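PDB 1RVK: isomerase/lactonizing enzyme from Agrobacterium tumefaciens, which is of unknown function but, as a magnesium-binding member of the enolase superfamily, probably abstracts a proton beside a substrate carboxylate. Local coordinates for residues Ile62-Leu70 with Leu81-Gln89. Numbering follows the deposited sequence.
Sequences IEKFVKKVL and LWQDLAHWQ
The indole of Trp88 reaches helix 62-70 with the rim of its six-membered ring: Lys68 CB lies at that edge in the ring plane, 3.7 Å from CH2, and Phe65 O is near the same plane, 3.6 Å from CZ3. One indole face carries Asp84 O from its own helix, while the Phe65 ring has Lys64 CG over the centre of one face and Trp88 CE3 beside its edge. These residues join two consecutive helices of the enolase-superfamily N-terminal domain into an antiparallel hairpin, with segment axes 9.9 Å apart and 151° between their directions. No direct hydrogen bond crosses it. Val69 packs as a knob into a hole formed by Leu81, Asp84, Leu85 and Trp88. Its two methyls divide the work: CG1, anti to the backbone N (chi1 172°), turns to Asp84 CB at 3.8 Å, whereas CG2 meets Trp88 CZ3 at 3.5 Å. The 3.3 Å approach of Val69 CG2 to Leu85 CD1 is unusually short and doubtful, since Leu85 is modelled with a nearly eclipsed chi2 of 5°. Beyond the knob, Leu70 and Leu81 cross at about a right angle, CD2 of the first meeting CD1 of the second. Helix 98-116 flanks the pair, touching Leu70 through Val104 and Leu85 through Leu101. On the Asp84 side, one water links the helices, 3.0 Å from Val69 O and 2.7 Å from Asp84 OD2.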
loop_
_atom_site.group_PDB
_atom_site.type_symbol
_atom_site.label_atom_id
_atom_site.label_comp_id
_atom_site.label_asym_id
_atom_site.label_seq_id
_atom_site.Cartn_x
_atom_site.Cartn_y
_atom_site.Cartn_z
ATOM N N ILE A 62 7.302 -0.256 21.731
ATOM C CA ILE A 62 7.535 -1.668 22.008
ATOM C C ILE A 62 7.383 -1.987 23.494
ATOM O O ILE A 62 6.695 -2.932 23.871
ATOM C CB ILE A 62 8.955 -2.100 21.556
ATOM C CG1 ILE A 62 9.096 -1.931 20.042
ATOM C CG2 ILE A 62 9.229 -3.539 21.982
ATOM C CD1 ILE A 62 8.121 -2.763 19.225
ATOM N N GLU A 63 8.018 -1.186 24.338
ATOM C CA GLU A 63 7.971 -1.430 25.773
ATOM C C GLU A 63 6.633 -1.119 26.424
ATOM O O GLU A 63 6.134 -1.897 27.239
ATOM C CB GLU A 63 9.078 -0.632 26.465
ATOM C CG GLU A 63 10.470 -0.960 25.944
ATOM C CD GLU A 63 10.874 -2.399 26.214
ATOM O OE1 GLU A 63 11.806 -2.889 25.545
ATOM O OE2 GLU A 63 10.268 -3.038 27.101
ATOM N N LYS A 64 6.043 0.010 26.056
ATOM C CA LYS A 64 4.781 0.421 26.652
ATOM C C LYS A 64 3.545 -0.308 26.136
ATOM O O LYS A 64 2.581 -0.488 26.880
ATOM C CB LYS A 64 4.595 1.933 26.476
ATOM C CG LYS A 64 3.399 2.502 27.223
ATOM C CD LYS A 64 3.317 4.012 27.072
ATOM C CE LYS A 64 2.155 4.585 27.870
ATOM N NZ LYS A 64 2.078 6.067 27.747
ATOM N N PHE A 65 3.571 -0.750 24.880
ATOM C CA PHE A 65 2.404 -1.413 24.309
ATOM C C PHE A 65 2.564 -2.833 23.770
ATOM O O PHE A 65 1.910 -3.756 24.246
ATOM C CB PHE A 65 1.825 -0.548 23.181
ATOM C CG PHE A 65 1.574 0.878 23.578
ATOM C CD1 PHE A 65 0.522 1.203 24.430
ATOM C CD2 PHE A 65 2.401 1.895 23.113
ATOM C CE1 PHE A 65 0.298 2.528 24.815
ATOM C CE2 PHE A 65 2.185 3.223 23.493
ATOM C CZ PHE A 65 1.131 3.538 24.347
ATOM N N VAL A 66 3.425 -3.004 22.771
ATOM C CA VAL A 66 3.587 -4.305 22.128
ATOM C C VAL A 66 3.996 -5.479 23.012
ATOM O O VAL A 66 3.352 -6.526 22.976
ATOM C CB VAL A 66 4.550 -4.208 20.929
ATOM C CG1 VAL A 66 4.605 -5.543 20.191
ATOM C CG2 VAL A 66 4.077 -3.108 19.983
ATOM N N LYS A 67 5.054 -5.328 23.801
ATOM C CA LYS A 67 5.474 -6.433 24.659
ATOM C C LYS A 67 4.417 -6.808 25.690
ATOM O O LYS A 67 4.194 -7.987 25.951
ATOM C CB LYS A 67 6.787 -6.093 25.369
ATOM C CG LYS A 67 7.993 -6.176 24.456
ATOM C CD LYS A 67 9.281 -5.905 25.209
ATOM C CE LYS A 67 10.484 -6.106 24.304
ATOM N NZ LYS A 67 11.770 -5.814 25.002
ATOM N N LYS A 68 3.761 -5.805 26.267
ATOM C CA LYS A 68 2.734 -6.052 27.273
ATOM C C LYS A 68 1.564 -6.876 26.749
ATOM O O LYS A 68 0.911 -7.588 27.507
ATOM C CB LYS A 68 2.208 -4.730 27.830
ATOM C CG LYS A 68 3.225 -3.938 28.625
ATOM C CD LYS A 68 2.578 -2.682 29.183
ATOM C CE LYS A 68 3.547 -1.874 30.024
ATOM N NZ LYS A 68 2.885 -0.644 30.540
ATOM N N VAL A 69 1.297 -6.779 25.453
ATOM C CA VAL A 69 0.202 -7.529 24.856
ATOM C C VAL A 69 0.623 -8.913 24.372
ATOM O O VAL A 69 -0.084 -9.895 24.597
ATOM C CB VAL A 69 -0.409 -6.765 23.653
ATOM C CG1 VAL A 69 -1.422 -7.649 22.925
ATOM C CG2 VAL A 69 -1.070 -5.486 24.139
ATOM N N LEU A 70 1.785 -8.990 23.728
ATOM C CA LEU A 70 2.267 -10.246 23.156
ATOM C C LEU A 70 3.005 -11.258 24.031
ATOM O O LEU A 70 2.717 -12.446 23.968
ATOM C CB LEU A 70 3.153 -9.953 21.942
ATOM C CG LEU A 70 2.564 -9.202 20.746
ATOM C CD1 LEU A 70 3.570 -9.231 19.598
ATOM C CD2 LEU A 70 1.265 -9.844 20.316
ATOM N N LEU A 81 -5.216 -10.774 20.150
ATOM C CA LEU A 81 -4.079 -9.873 20.289
ATOM C C LEU A 81 -4.293 -8.556 19.544
ATOM O O LEU A 81 -3.921 -7.491 20.039
ATOM C CB LEU A 81 -2.797 -10.570 19.817
ATOM C CG LEU A 81 -2.457 -11.827 20.631
ATOM C CD1 LEU A 81 -1.210 -12.499 20.072
ATOM C CD2 LEU A 81 -2.241 -11.447 22.083
ATOM N N TRP A 82 -4.907 -8.623 18.364
ATOM C CA TRP A 82 -5.161 -7.407 17.598
ATOM C C TRP A 82 -6.157 -6.545 18.359
ATOM O O TRP A 82 -5.979 -5.334 18.482
ATOM C CB TRP A 82 -5.739 -7.736 16.217
ATOM C CG TRP A 82 -5.796 -6.539 15.312
ATOM C CD1 TRP A 82 -4.802 -6.076 14.496
ATOM C CD2 TRP A 82 -6.883 -5.615 15.183
ATOM N NE1 TRP A 82 -5.201 -4.918 13.868
ATOM C CE2 TRP A 82 -6.474 -4.612 14.273
ATOM C CE3 TRP A 82 -8.163 -5.534 15.751
ATOM C CZ2 TRP A 82 -7.300 -3.539 13.918
ATOM C CZ3 TRP A 82 -8.985 -4.463 15.398
ATOM C CH2 TRP A 82 -8.547 -3.482 14.490
ATOM N N GLN A 83 -7.211 -7.172 18.874
ATOM C CA GLN A 83 -8.221 -6.432 19.616
ATOM C C GLN A 83 -7.634 -5.820 20.885
ATOM O O GLN A 83 -8.037 -4.728 21.285
ATOM C CB GLN A 83 -9.413 -7.339 19.955
ATOM C CG GLN A 83 -10.171 -7.870 18.723
ATOM C CD GLN A 83 -11.056 -6.828 18.031
ATOM O OE1 GLN A 83 -11.656 -7.103 16.985
ATOM N NE2 GLN A 83 -11.146 -5.639 18.612
ATOM N N ASP A 84 -6.680 -6.505 21.517
ATOM C CA ASP A 84 -6.059 -5.956 22.727
ATOM C C ASP A 84 -5.295 -4.675 22.404
ATOM O O ASP A 84 -5.350 -3.706 23.159
ATOM C CB ASP A 84 -5.089 -6.951 23.376
ATOM C CG ASP A 84 -5.795 -8.030 24.184
ATOM O OD1 ASP A 84 -6.952 -7.817 24.612
ATOM O OD2 ASP A 84 -5.176 -9.091 24.407
ATOM N N LEU A 85 -4.572 -4.681 21.289
ATOM C CA LEU A 85 -3.804 -3.513 20.863
ATOM C C LEU A 85 -4.741 -2.377 20.449
ATOM O O LEU A 85 -4.503 -1.212 20.770
ATOM C CB LEU A 85 -2.907 -3.876 19.679
ATOM C CG LEU A 85 -1.394 -4.107 19.780
ATOM C CD1 LEU A 85 -0.897 -4.051 21.202
ATOM C CD2 LEU A 85 -1.074 -5.437 19.128
ATOM N N ALA A 86 -5.807 -2.720 19.732
ATOM C CA ALA A 86 -6.768 -1.718 19.276
ATOM C C ALA A 86 -7.388 -0.994 20.469
ATOM O O ALA A 86 -7.600 0.216 20.437
ATOM C CB ALA A 86 -7.863 -2.384 18.439
ATOM N N HIS A 87 -7.666 -1.753 21.523
ATOM C CA HIS A 87 -8.265 -1.227 22.740
ATOM C C HIS A 87 -7.371 -0.214 23.454
ATOM O O HIS A 87 -7.866 0.663 24.159
ATOM C CB HIS A 87 -8.593 -2.398 23.679
ATOM C CG HIS A 87 -8.923 -1.990 25.083
ATOM N ND1 HIS A 87 -8.387 -2.623 26.184
ATOM C CD2 HIS A 87 -9.731 -1.015 25.565
ATOM C CE1 HIS A 87 -8.847 -2.054 27.284
ATOM N NE2 HIS A 87 -9.664 -1.076 26.937
ATOM N N TRP A 88 -6.058 -0.328 23.272
ATOM C CA TRP A 88 -5.117 0.581 23.928
ATOM C C TRP A 88 -4.756 1.823 23.124
ATOM O O TRP A 88 -4.048 2.700 23.620
ATOM C CB TRP A 88 -3.821 -0.163 24.278
ATOM C CG TRP A 88 -3.923 -1.064 25.473
ATOM C CD1 TRP A 88 -5.023 -1.277 26.258
ATOM C CD2 TRP A 88 -2.870 -1.858 26.036
ATOM N NE1 TRP A 88 -4.718 -2.153 27.276
ATOM C CE2 TRP A 88 -3.402 -2.524 27.162
ATOM C CE3 TRP A 88 -1.526 -2.067 25.697
ATOM C CZ2 TRP A 88 -2.636 -3.388 27.953
ATOM C CZ3 TRP A 88 -0.763 -2.926 26.485
ATOM C CH2 TRP A 88 -1.324 -3.575 27.600
ATOM N N GLN A 89 -5.233 1.909 21.888
ATOM C CA GLN A 89 -4.906 3.062 21.056
ATOM C C GLN A 89 -5.460 4.372 21.593
ATOM O O GLN A 89 -4.749 5.371 21.669
ATOM C CB GLN A 89 -5.417 2.853 19.630
ATOM C CG GLN A 89 -4.663 1.796 18.855
ATOM C CD GLN A 89 -5.100 1.736 17.407
ATOM O OE1 GLN A 89 -6.209 1.308 17.100
ATOM N NE2 GLN A 89 -4.230 2.183 16.510
HETATM O O HOH W 1 -2.849 -9.812 25.661
#